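Local coordinates for protein 2-hydroxyisobutyryl-CoA synthetase (Aquincola tertiaricarbonis, PDB 6HDY) that belongs to the ANL superfamily of AMP-binding enzymes, in which a large N-terminal domain and a small C-terminal domain close over a shared ligand cleft, at residues A[250-255]-A[465-470]; A[296-301]-A[357-362]; A[343-348]-A[365-370]. All coordinates share one frame; numbering follows the deposited sequence.

Interaction 1 (A[250-255]-A[465-470]). With 8LQ ([[(2~{R},3~{S},4~{R},5~{R})-5-(6-aminopurin-9-yl)-3,4-bis(oxidanyl)oxolan-2-yl]methoxy-oxidanyl-phosphoryl] (3~{S})-3-oxidanylbutanoate), chain C; 3HL ((3S)-3-hydroxybutanoic acid), chain B.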
loop_
_atom_site.group_PDB
_atom_site.type_symbol
_atom_site.label_atom_id
_atom_site.label_comp_id
_atom_site.label_asym_id
_atom_site.label_seq_id
_atom_site.Cartn_x
_atom_site.Cartn_y
_atom_site.Cartn_z
ATOM N N SER A 250 2.785 -16.244 1.076
ATOM C CA SER A 250 1.747 -16.649 0.132
ATOM C C SER A 250 2.074 -16.035 -1.228
ATOM O O SER A 250 2.946 -15.162 -1.321
ATOM C CB SER A 250 0.369 -16.217 0.627
ATOM O OG SER A 250 0.158 -14.845 0.367
ATOM N N GLY A 251 1.411 -16.518 -2.274
ATOM C CA GLY A 251 1.563 -15.944 -3.600
ATOM C C GLY A 251 2.127 -16.853 -4.658
ATOM O O GLY A 251 1.842 -16.657 -5.838
ATOM N N GLU A 252 2.925 -17.855 -4.249
ATOM C CA GLU A 252 3.630 -18.757 -5.163
ATOM C C GLU A 252 4.274 -19.888 -4.353
ATOM O O GLU A 252 4.468 -19.708 -3.156
ATOM C CB GLU A 252 4.765 -17.974 -5.884
ATOM C CG GLU A 252 5.675 -17.223 -4.912
ATOM C CD GLU A 252 6.975 -16.673 -5.451
ATOM O OE1 GLU A 252 7.133 -16.592 -6.685
ATOM O OE2 GLU A 252 7.832 -16.293 -4.630
ATOM N N PRO A 253 4.702 -21.015 -4.973
ATOM C CA PRO A 253 5.418 -22.048 -4.199
ATOM C C PRO A 253 6.763 -21.514 -3.661
ATOM O O PRO A 253 7.299 -20.520 -4.165
ATOM C CB PRO A 253 5.643 -23.175 -5.229
ATOM C CG PRO A 253 4.671 -22.897 -6.341
ATOM C CD PRO A 253 4.590 -21.402 -6.396
ATOM N N GLY A 254 7.295 -22.179 -2.646
ATOM C CA GLY A 254 8.571 -21.796 -2.061
ATOM C C GLY A 254 8.673 -22.205 -0.612
ATOM O O GLY A 254 9.607 -22.913 -0.233
ATOM N N ALA A 255 7.680 -21.782 0.187
ATOM C CA ALA A 255 7.555 -22.039 1.618
ATOM C C ALA A 255 7.352 -23.522 1.980
ATOM O O ALA A 255 7.541 -23.900 3.139
ATOM C CB ALA A 255 6.469 -21.172 2.210
ATOM N N PHE A 465 7.851 -9.562 -5.693
ATOM C CA PHE A 465 6.568 -10.191 -5.992
ATOM C C PHE A 465 6.759 -11.681 -6.362
ATOM O O PHE A 465 7.521 -12.361 -5.675
ATOM C CB PHE A 465 5.778 -9.395 -7.057
ATOM C CG PHE A 465 4.288 -9.688 -7.094
ATOM C CD1 PHE A 465 3.532 -9.694 -5.925
ATOM C CD2 PHE A 465 3.643 -9.953 -8.299
ATOM C CE1 PHE A 465 2.160 -9.965 -5.960
ATOM C CE2 PHE A 465 2.276 -10.262 -8.329
ATOM C CZ PHE A 465 1.539 -10.239 -7.161
ATOM N N LYS A 466 6.054 -12.191 -7.391
ATOM C CA LYS A 466 6.115 -13.590 -7.788
ATOM C C LYS A 466 7.184 -13.816 -8.845
ATOM O O LYS A 466 7.249 -13.085 -9.836
ATOM C CB LYS A 466 4.746 -14.074 -8.309
ATOM C CG LYS A 466 3.581 -13.776 -7.369
ATOM C CD LYS A 466 2.231 -14.180 -7.979
ATOM C CE LYS A 466 1.087 -13.828 -7.033
ATOM N NZ LYS A 466 -0.176 -14.513 -7.421
ATOM N N ALA A 467 8.008 -14.835 -8.644
ATOM C CA ALA A 467 9.067 -15.179 -9.583
ATOM C C ALA A 467 8.498 -15.818 -10.879
ATOM O O ALA A 467 7.813 -16.844 -10.822
ATOM C CB ALA A 467 10.069 -16.111 -8.917
ATOM N N ARG A 468 8.774 -15.188 -12.037
ATOM C CA ARG A 468 8.344 -15.688 -13.353
ATOM C C ARG A 468 9.606 -16.208 -14.047
ATOM O O ARG A 468 10.319 -15.452 -14.718
ATOM C CB ARG A 468 7.626 -14.598 -14.184
ATOM C CG ARG A 468 6.636 -13.695 -13.420
ATOM C CD ARG A 468 5.315 -14.362 -13.058
ATOM N NE ARG A 468 4.346 -13.378 -12.560
ATOM C CZ ARG A 468 3.220 -13.674 -11.911
ATOM N NH1 ARG A 468 2.907 -14.938 -11.650
ATOM N NH2 ARG A 468 2.406 -12.707 -11.509
ATOM N N ARG A 469 9.924 -17.486 -13.803
ATOM C CA ARG A 469 11.173 -18.093 -14.292
ATOM C C ARG A 469 11.056 -18.792 -15.639
ATOM O O ARG A 469 12.081 -19.115 -16.234
ATOM C CB ARG A 469 11.792 -19.033 -13.238
ATOM C CG ARG A 469 12.295 -18.241 -12.045
ATOM C CD ARG A 469 13.124 -19.056 -11.083
ATOM N NE ARG A 469 13.578 -18.208 -9.979
ATOM C CZ ARG A 469 13.029 -18.184 -8.771
ATOM N NH1 ARG A 469 12.028 -19.002 -8.472
ATOM N NH2 ARG A 469 13.486 -17.354 -7.846
ATOM N N VAL A 470 9.827 -18.993 -16.143
ATOM C CA VAL A 470 9.652 -19.647 -17.435
ATOM C C VAL A 470 9.526 -18.620 -18.557
ATOM O O VAL A 470 8.705 -17.702 -18.472
ATOM C CB VAL A 470 8.518 -20.693 -17.431
ATOM C CG1 VAL A 470 8.312 -21.279 -18.824
ATOM C CG2 VAL A 470 8.818 -21.803 -16.435
HETATM N N9 8LQ C . -0.191 -19.500 -4.906
HETATM C C8 8LQ C . -0.626 -18.651 -3.961
HETATM N N7 8LQ C . -0.180 -19.063 -2.780
HETATM C C5 8LQ C . 0.521 -20.192 -2.981
HETATM C C6 8LQ C . 1.233 -21.000 -2.165
HETATM N N6 8LQ C . 1.250 -20.729 -0.869
HETATM N N1 8LQ C . 1.885 -22.083 -2.630
HETATM C C2 8LQ C . 1.876 -22.382 -3.994
HETATM N N3 8LQ C . 1.200 -21.499 -4.824
HETATM C C4 8LQ C . 0.516 -20.452 -4.304
HETATM C CAA 8LQ C . -3.637 -13.303 -2.329
HETATM C CAZ 8LQ C . -2.689 -14.461 -1.917
HETATM O OAE 8LQ C . -1.347 -13.986 -1.865
HETATM C CAL 8LQ C . -2.750 -15.650 -2.897
HETATM C CAS 8LQ C . -2.452 -15.191 -4.330
HETATM O OAC 8LQ C . -1.294 -14.984 -4.680
HETATM O OAQ 8LQ C . -3.563 -14.960 -5.119
HETATM P PBC 8LQ C . -3.480 -14.762 -6.704
HETATM O OAH 8LQ C . -2.646 -13.425 -6.897
HETATM O OAD 8LQ C . -4.800 -14.713 -7.358
HETATM O "O5'" 8LQ C . -2.674 -16.023 -7.212
HETATM C "C5'" 8LQ C . -3.171 -17.301 -6.819
HETATM C "C4'" 8LQ C . -2.267 -18.380 -7.357
HETATM O "O4'" 8LQ C . -0.926 -18.190 -6.830
HETATM C "C3'" 8LQ C . -2.734 -19.655 -6.797
HETATM O "O3'" 8LQ C . -3.792 -20.213 -7.627
HETATM C "C2'" 8LQ C . -1.447 -20.482 -6.847
HETATM O "O2'" 8LQ C . -1.129 -20.910 -8.231
HETATM C "C1'" 8LQ C . -0.431 -19.462 -6.387
HETATM C CA 3HL B . -2.595 -14.849 -3.433
HETATM C CB 3HL B . -3.794 -13.885 -3.286
HETATM O OG1 3HL B . -4.387 -13.913 -1.992
HETATM C CG2 3HL B . -3.399 -12.462 -3.545
HETATM C C 3HL B . -2.355 -15.531 -2.109
HETATM O OA 3HL B . -1.971 -14.865 -1.157
HETATM O OB 3HL B . -2.779 -16.818 -2.029
HETATM O O HOH W 1 6.260 -18.185 -8.921
#
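G251 and E252 meet K466 and A467 where two irregular loops pass without strand pairing; the closest CA atoms across them, those of E252 and K466, stand 6.3 Å apart. One direct hydrogen bond joins the loops, from the main-chain A467 N to the carboxylate oxygen E252 OE1 over 2.8 Å, arriving on the syn side of the carboxylate but 26° out of its plane. A water donates both to this OE1 and to A467 O, giving the oxygen two donors, while OE2 takes the hydroxyl of S223 on helix 222-234. The carboxylate is therefore held at both oxygens. K466 meets the preceding residue, G251. With chi2 to chi4 all near 180°, its straight chain carries CE to 3.2 Å from G251 O, and NZ bonds 8LQ OAH at 2.7 Å and 8LQ OAC at 3.0 Å; the acyl part of 8LQ and 3HL share one place and cannot both be there at once. K466 CG lies over the face of the F465 ring. On the opposing loop P253 CG packs against 8LQ C2 at 3.7 Å, at the purine. A C-terminal-domain lysine entering the nucleotide site of the large domain is consistent with one closed domain arrangement known for ANL enzymes.

Interaction 2 (A[296-301]-A[357-362]). With SO4 (sulfate ion), chain E.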
loop_
_atom_site.group_PDB
_atom_site.type_symbol
_atom_site.label_atom_id
_atom_site.label_comp_id
_atom_site.label_asym_id
_atom_site.label_seq_id
_atom_site.Cartn_x
_atom_site.Cartn_y
_atom_site.Cartn_z
ATOM N N GLY A 296 4.198 -27.663 5.145
ATOM C CA GLY A 296 2.999 -27.604 4.331
ATOM C C GLY A 296 1.916 -26.737 4.945
ATOM O O GLY A 296 2.203 -25.764 5.660
ATOM N N MET A 297 0.652 -27.085 4.657
ATOM C CA MET A 297 -0.475 -26.285 5.114
ATOM C C MET A 297 -1.623 -27.131 5.571
ATOM O O MET A 297 -1.840 -28.193 5.024
ATOM C CB MET A 297 -0.979 -25.380 3.967
ATOM C CG MET A 297 0.055 -24.397 3.445
ATOM S SD MET A 297 -0.549 -23.256 2.165
ATOM C CE MET A 297 -0.689 -24.324 0.788
ATOM N N LEU A 298 -2.400 -26.635 6.535
ATOM C CA LEU A 298 -3.645 -27.277 6.944
ATOM C C LEU A 298 -4.794 -26.579 6.171
ATOM O O LEU A 298 -4.671 -25.409 5.824
ATOM C CB LEU A 298 -3.888 -27.089 8.451
ATOM C CG LEU A 298 -2.930 -27.749 9.461
ATOM C CD1 LEU A 298 -3.545 -27.739 10.832
ATOM C CD2 LEU A 298 -2.496 -29.179 9.027
ATOM N N CYS A 299 -5.892 -27.295 5.928
ATOM C CA CYS A 299 -7.096 -26.782 5.282
ATOM C C CYS A 299 -8.040 -26.416 6.402
ATOM O O CYS A 299 -8.670 -27.304 6.964
ATOM C CB CYS A 299 -7.720 -27.834 4.364
ATOM S SG CYS A 299 -6.623 -28.426 3.058
ATOM N N TRP A 300 -8.130 -25.122 6.743
ATOM C CA TRP A 300 -9.015 -24.615 7.792
ATOM C C TRP A 300 -10.453 -24.631 7.251
ATOM O O TRP A 300 -10.990 -23.614 6.823
ATOM C CB TRP A 300 -8.557 -23.227 8.243
ATOM C CG TRP A 300 -7.182 -23.203 8.837
ATOM C CD1 TRP A 300 -6.007 -23.464 8.197
ATOM C CD2 TRP A 300 -6.831 -22.803 10.172
ATOM N NE1 TRP A 300 -4.950 -23.306 9.062
ATOM C CE2 TRP A 300 -5.422 -22.884 10.277
ATOM C CE3 TRP A 300 -7.573 -22.371 11.292
ATOM C CZ2 TRP A 300 -4.732 -22.553 11.462
ATOM C CZ3 TRP A 300 -6.893 -22.054 12.462
ATOM C CH2 TRP A 300 -5.492 -22.142 12.541
ATOM N N GLN A 301 -11.037 -25.849 7.249
ATOM C CA GLN A 301 -12.315 -26.245 6.661
ATOM C C GLN A 301 -13.551 -25.444 7.082
ATOM O O GLN A 301 -14.468 -25.300 6.267
ATOM C CB GLN A 301 -12.554 -27.743 6.900
ATOM C CG GLN A 301 -11.585 -28.664 6.136
ATOM C CD GLN A 301 -11.635 -28.516 4.628
ATOM O OE1 GLN A 301 -11.151 -27.532 4.047
ATOM N NE2 GLN A 301 -12.162 -29.520 3.950
ATOM N N ARG A 357 -4.652 -29.955 15.522
ATOM C CA ARG A 357 -5.807 -29.468 14.767
ATOM C C ARG A 357 -6.299 -30.613 13.876
ATOM O O ARG A 357 -5.497 -31.289 13.207
ATOM C CB ARG A 357 -5.476 -28.196 13.967
ATOM C CG ARG A 357 -5.406 -26.941 14.854
ATOM C CD ARG A 357 -4.884 -25.726 14.110
ATOM N NE ARG A 357 -4.829 -24.537 14.962
ATOM C CZ ARG A 357 -3.767 -24.141 15.660
ATOM N NH1 ARG A 357 -3.814 -23.036 16.374
ATOM N NH2 ARG A 357 -2.648 -24.853 15.644
ATOM N N THR A 358 -7.610 -30.874 13.918
ATOM C CA THR A 358 -8.240 -31.983 13.186
ATOM C C THR A 358 -8.650 -31.593 11.747
ATOM O O THR A 358 -9.811 -31.752 11.361
ATOM C CB THR A 358 -9.434 -32.464 13.996
ATOM O OG1 THR A 358 -10.225 -31.320 14.261
ATOM C CG2 THR A 358 -9.039 -33.154 15.315
ATOM N N TYR A 359 -7.688 -31.095 10.954
ATOM C CA TYR A 359 -7.904 -30.634 9.583
ATOM C C TYR A 359 -7.140 -31.485 8.560
ATOM O O TYR A 359 -6.028 -31.929 8.885
ATOM C CB TYR A 359 -7.361 -29.187 9.422
ATOM C CG TYR A 359 -8.127 -28.075 10.108
ATOM C CD1 TYR A 359 -9.509 -27.958 9.965
ATOM C CD2 TYR A 359 -7.460 -27.073 10.804
ATOM C CE1 TYR A 359 -10.208 -26.894 10.535
ATOM C CE2 TYR A 359 -8.153 -26.021 11.402
ATOM C CZ TYR A 359 -9.529 -25.947 11.279
ATOM O OH TYR A 359 -10.213 -24.930 11.897
ATOM N N PRO A 360 -7.622 -31.570 7.277
ATOM C CA PRO A 360 -6.808 -32.204 6.221
ATOM C C PRO A 360 -5.590 -31.308 5.981
ATOM O O PRO A 360 -5.613 -30.111 6.316
ATOM C CB PRO A 360 -7.726 -32.188 4.990
ATOM C CG PRO A 360 -9.098 -31.944 5.529
ATOM C CD PRO A 360 -8.885 -31.060 6.716
ATOM N N ARG A 361 -4.525 -31.889 5.440
ATOM C CA ARG A 361 -3.262 -31.211 5.237
ATOM C C ARG A 361 -2.787 -31.318 3.788
ATOM O O ARG A 361 -3.071 -32.296 3.105
ATOM C CB ARG A 361 -2.219 -31.867 6.182
ATOM C CG ARG A 361 -0.886 -31.147 6.326
ATOM C CD ARG A 361 -0.020 -31.845 7.359
ATOM N NE ARG A 361 1.101 -31.004 7.795
ATOM C CZ ARG A 361 1.967 -31.331 8.751
ATOM N NH1 ARG A 361 1.857 -32.490 9.393
ATOM N NH2 ARG A 361 2.964 -30.510 9.058
ATOM N N LEU A 362 -2.013 -30.322 3.357
ATOM C CA LEU A 362 -1.282 -30.259 2.102
ATOM C C LEU A 362 0.189 -30.346 2.576
ATOM O O LEU A 362 0.822 -29.310 2.822
ATOM C CB LEU A 362 -1.581 -28.963 1.325
ATOM C CG LEU A 362 -3.065 -28.590 1.130
ATOM C CD1 LEU A 362 -3.207 -27.303 0.313
ATOM C CD2 LEU A 362 -3.860 -29.721 0.474
HETATM S S SO4 E . 4.280 -34.493 10.752
HETATM O O1 SO4 E . 2.862 -34.864 10.846
HETATM O O2 SO4 E . 4.439 -33.053 10.550
HETATM O O3 SO4 E . 4.962 -34.860 11.994
HETATM O O4 SO4 E . 4.880 -35.199 9.620
#
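M297 and L362 exchange a pair of main-chain hydrogen bonds, the shorter running from L362 N to M297 O at 2.7 Å, and C299 N adds a third to P360 O. The polar side-chain ends find partners outside the two segments. R361 NH1 bonds a sulfate ion, probably from the crystallisation liquor, 2.9 Å from O2 of SO4, with weaker bonds beside it, while its NH2 also reaches D295 O; R357 NE forms a salt bridge with E39, and Y359 OH bonds D302.

The pairing is antiparallel: M297 and L362 form a hydrogen-bonded pair, and L298 and R361 a non-hydrogen-bonded one. Strand 297-299 is the middle strand of a small three-stranded sheet, flanked by 287-288 and 361-362. Beyond C299 the chain leaves the sheet through an inverse gamma turn centred on W300.

That turn lays W300 CA over the middle of the Y359 ring, a CH-pi contact 3.8 Å from the centroid and 12° off the normal. Y359 CE2 in turn lies over one face of the indole, toward its rim and 3.7 Å from W300 CD2, the phenol plane inclined by 40° to the five-membered ring. At the edge of the Y359 ring, in its plane, sits L298 CD1, 4.0 Å from Y359 CD2. L298 straddles two arginine stems: CD1 also presses on R357 CB, and CD2 lies 3.7 Å from R361 CG. R357, extended from CG to NE, runs past the far end of the indole, its NE 3.5 Å from W300 CH2. On the sheet face of M297 and L362 the contacts are apolar. L362 spreads its two methyls, CD1 against M297 CE and CD2 4.0 Å from C299 SG. Further along, the CG of Q301, whose amide oxygen bonds T306 N, rests on P360 CD.

Interaction 3 (A[343-348]-A[365-370]). With 8LQ ([[(2~{R},3~{S},4~{R},5~{R})-5-(6-aminopurin-9-yl)-3,4-bis(oxidanyl)oxolan-2-yl]methoxy-oxidanyl-phosphoryl] (3~{S})-3-oxidanylbutanoate), chain C.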
loop_
_atom_site.group_PDB
_atom_site.type_symbol
_atom_site.label_atom_id
_atom_site.label_comp_id
_atom_site.label_asym_id
_atom_site.label_seq_id
_atom_site.Cartn_x
_atom_site.Cartn_y
_atom_site.Cartn_z
ATOM N N GLY A 343 -7.146 -24.475 -10.333
ATOM C CA GLY A 343 -6.303 -24.841 -11.461
ATOM C C GLY A 343 -4.906 -25.204 -10.988
ATOM O O GLY A 343 -3.977 -25.279 -11.794
ATOM N N ASP A 344 -4.749 -25.426 -9.663
ATOM C CA ASP A 344 -3.479 -25.744 -9.023
ATOM C C ASP A 344 -3.360 -27.228 -8.786
ATOM O O ASP A 344 -4.349 -27.942 -8.916
ATOM C CB ASP A 344 -3.335 -24.965 -7.708
ATOM C CG ASP A 344 -3.270 -23.472 -7.912
ATOM O OD1 ASP A 344 -2.513 -23.029 -8.793
ATOM O OD2 ASP A 344 -3.967 -22.744 -7.184
ATOM N N LEU A 345 -2.142 -27.702 -8.465
ATOM C CA LEU A 345 -1.919 -29.099 -8.147
ATOM C C LEU A 345 -1.398 -29.219 -6.722
ATOM O O LEU A 345 -0.529 -28.450 -6.303
ATOM C CB LEU A 345 -0.970 -29.774 -9.159
ATOM C CG LEU A 345 -0.970 -31.286 -9.148
ATOM C CD1 LEU A 345 -2.219 -31.844 -9.802
ATOM C CD2 LEU A 345 0.270 -31.841 -9.835
ATOM N N THR A 346 -1.955 -30.173 -5.970
ATOM C CA THR A 346 -1.532 -30.456 -4.595
ATOM C C THR A 346 -1.763 -31.937 -4.270
ATOM O O THR A 346 -2.319 -32.680 -5.075
ATOM C CB THR A 346 -2.249 -29.516 -3.584
ATOM O OG1 THR A 346 -1.549 -29.531 -2.340
ATOM C CG2 THR A 346 -3.706 -29.901 -3.344
ATOM N N LEU A 347 -1.331 -32.339 -3.083
ATOM C CA LEU A 347 -1.556 -33.639 -2.482
ATOM C C LEU A 347 -2.100 -33.311 -1.096
ATOM O O LEU A 347 -1.564 -32.430 -0.406
ATOM C CB LEU A 347 -0.251 -34.458 -2.366
ATOM C CG LEU A 347 -0.434 -35.924 -1.932
ATOM C CD1 LEU A 347 0.573 -36.808 -2.601
ATOM C CD2 LEU A 347 -0.305 -36.088 -0.435
ATOM N N TRP A 348 -3.143 -34.039 -0.691
ATOM C CA TRP A 348 -3.759 -33.889 0.622
ATOM C C TRP A 348 -3.806 -35.229 1.373
ATOM O O TRP A 348 -3.952 -36.288 0.755
ATOM C CB TRP A 348 -5.141 -33.166 0.568
ATOM C CG TRP A 348 -6.354 -33.939 0.081
ATOM C CD1 TRP A 348 -6.377 -35.052 -0.716
ATOM C CD2 TRP A 348 -7.723 -33.560 0.279
ATOM N NE1 TRP A 348 -7.679 -35.429 -0.964
ATOM C CE2 TRP A 348 -8.524 -34.535 -0.360
ATOM C CE3 TRP A 348 -8.355 -32.491 0.952
ATOM C CZ2 TRP A 348 -9.922 -34.457 -0.372
ATOM C CZ3 TRP A 348 -9.736 -32.443 0.974
ATOM C CH2 TRP A 348 -10.506 -33.408 0.303
ATOM N N GLY A 365 2.584 -28.455 0.454
ATOM C CA GLY A 365 1.914 -27.243 0.009
ATOM C C GLY A 365 1.329 -27.462 -1.376
ATOM O O GLY A 365 0.853 -28.555 -1.699
ATOM N N ILE A 366 1.446 -26.446 -2.222
ATOM C CA ILE A 366 0.914 -26.444 -3.568
ATOM C C ILE A 366 2.085 -26.389 -4.533
ATOM O O ILE A 366 2.954 -25.515 -4.415
ATOM C CB ILE A 366 -0.147 -25.299 -3.715
ATOM C CG1 ILE A 366 -1.397 -25.625 -2.861
ATOM C CG2 ILE A 366 -0.509 -25.010 -5.209
ATOM C CD1 ILE A 366 -2.280 -24.512 -2.551
ATOM N N PHE A 367 2.114 -27.359 -5.467
ATOM C CA PHE A 367 3.186 -27.558 -6.440
ATOM C C PHE A 367 3.275 -26.474 -7.512
ATOM O O PHE A 367 4.363 -26.156 -7.986
ATOM C CB PHE A 367 3.068 -28.953 -7.078
ATOM C CG PHE A 367 2.874 -30.092 -6.095
ATOM C CD1 PHE A 367 3.755 -30.276 -5.032
ATOM C CD2 PHE A 367 1.835 -30.997 -6.252
ATOM C CE1 PHE A 367 3.586 -31.337 -4.137
ATOM C CE2 PHE A 367 1.667 -32.058 -5.354
ATOM C CZ PHE A 367 2.541 -32.218 -4.301
ATOM N N GLY A 368 2.130 -25.933 -7.893
ATOM C CA GLY A 368 2.040 -24.911 -8.927
ATOM C C GLY A 368 0.729 -24.978 -9.671
ATOM O O GLY A 368 -0.136 -25.780 -9.325
ATOM N N ARG A 369 0.582 -24.120 -10.685
ATOM C CA ARG A 369 -0.588 -24.023 -11.564
ATOM C C ARG A 369 -0.439 -25.109 -12.625
ATOM O O ARG A 369 0.631 -25.228 -13.230
ATOM C CB ARG A 369 -0.633 -22.621 -12.208
ATOM C CG ARG A 369 -1.981 -22.226 -12.781
ATOM C CD ARG A 369 -2.279 -20.757 -12.551
ATOM N NE ARG A 369 -3.378 -20.569 -11.599
ATOM C CZ ARG A 369 -3.656 -19.416 -10.996
ATOM N NH1 ARG A 369 -2.914 -18.338 -11.233
ATOM N NH2 ARG A 369 -4.671 -19.333 -10.141
ATOM N N ILE A 370 -1.484 -25.931 -12.829
ATOM C CA ILE A 370 -1.457 -27.010 -13.819
ATOM C C ILE A 370 -1.022 -26.488 -15.210
ATOM O O ILE A 370 -0.279 -27.182 -15.903
ATOM C CB ILE A 370 -2.786 -27.808 -13.842
ATOM C CG1 ILE A 370 -2.992 -28.561 -12.507
ATOM C CG2 ILE A 370 -2.853 -28.790 -15.051
ATOM C CD1 ILE A 370 -4.387 -29.074 -12.277
HETATM N N9 8LQ C . -0.191 -19.500 -4.906
HETATM C C8 8LQ C . -0.626 -18.651 -3.961
HETATM N N7 8LQ C . -0.180 -19.063 -2.780
HETATM C C5 8LQ C . 0.521 -20.192 -2.981
HETATM C C6 8LQ C . 1.233 -21.000 -2.165
HETATM N N6 8LQ C . 1.250 -20.729 -0.869
HETATM N N1 8LQ C . 1.885 -22.083 -2.630
HETATM C C2 8LQ C . 1.876 -22.382 -3.994
HETATM N N3 8LQ C . 1.200 -21.499 -4.824
HETATM C C4 8LQ C . 0.516 -20.452 -4.304
HETATM C CAA 8LQ C . -3.637 -13.303 -2.329
HETATM C CAZ 8LQ C . -2.689 -14.461 -1.917
HETATM O OAE 8LQ C . -1.347 -13.986 -1.865
HETATM C CAL 8LQ C . -2.750 -15.650 -2.897
HETATM C CAS 8LQ C . -2.452 -15.191 -4.330
HETATM O OAC 8LQ C . -1.294 -14.984 -4.680
HETATM O OAQ 8LQ C . -3.563 -14.960 -5.119
HETATM P PBC 8LQ C . -3.480 -14.762 -6.704
HETATM O OAH 8LQ C . -2.646 -13.425 -6.897
HETATM O OAD 8LQ C . -4.800 -14.713 -7.358
HETATM O "O5'" 8LQ C . -2.674 -16.023 -7.212
HETATM C "C5'" 8LQ C . -3.171 -17.301 -6.819
HETATM C "C4'" 8LQ C . -2.267 -18.380 -7.357
HETATM O "O4'" 8LQ C . -0.926 -18.190 -6.830
HETATM C "C3'" 8LQ C . -2.734 -19.655 -6.797
HETATM O "O3'" 8LQ C . -3.792 -20.213 -7.627
HETATM C "C2'" 8LQ C . -1.447 -20.482 -6.847
HETATM O "O2'" 8LQ C . -1.129 -20.910 -8.231
HETATM C "C1'" 8LQ C . -0.431 -19.462 -6.387
HETATM O O HOH W 2 0.875 -30.990 -0.506
#
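D344 and R369 pair across two antiparallel strands whose short axes run at 163° and approach to 4.7 Å. Three backbone hydrogen bonds join the segments, though strand 366-369 is weakly bonded: I370 N donates to G343 O at 2.8 Å, L345 N to G368 O at 2.9 Å and F367 N to L345 O. L345 thus bonds with both F367 and G368, an arrangement resembling a beta bulge in the second strand.

The tight side is that of D344, T346 and I366. D344 spans the ribose diol of 8LQ, OD1 accepting from O2' and OD2 from O3', each at 2.6 Å, so that two bonds fix the rotation of the carboxylate. R369 NH2 comes within 2.8 Å of 8LQ O3', but the salt bridge of R369 NE to D344 OD1 is long and purely electrostatic, for the oxygen lies well out of the guanidinium plane. I366 meets the purine, its CB 3.6 Å from 8LQ C2. T346 turns OG1 anti to its main-chain nitrogen (chi1 -163°), from where the hydroxyl donates to G365 O. That carbonyl also accepts from a water linked to L347 O.

The other side is partly exposed, and its side chains meet one another through apolar contacts. L345 CD2 touches F367 CD2 at 4.0 Å, the ring continues obliquely past the main chain of T346 to L347 CB, and I370 closes beside L345.

In the five-stranded antiparallel sheet, strand 340-347 lies between 322-329 and the outermost 366-369. R322 makes a cation-pi contact with F367, V308 and P325 pack on T346, and S384 of helix 383-391 bonds F367 O.

Overall arrangement
Interaction 2 is the most deeply buried of the three and lies in the small sheet, with sulfate at its outer end; interactions 1 and 3 are only partly buried, and both line the site of 8LQ. Interaction 1 joins loops of the two sequence families through one direct hydrogen bond and a bridging water, with a lysine reaching the ligand, whereas the other two rest on antiparallel backbone pairing. At the ligand interaction 1 brings a positive charge, interaction 3 a carboxylate and an arginine. P253 packs on 366-368, so interactions 1 and 3 adjoin, their centres about 13 Å apart. Strand 361-362 leads into strand 366-369, and L362 packs against T346 and W348, connecting interactions 2 and 3.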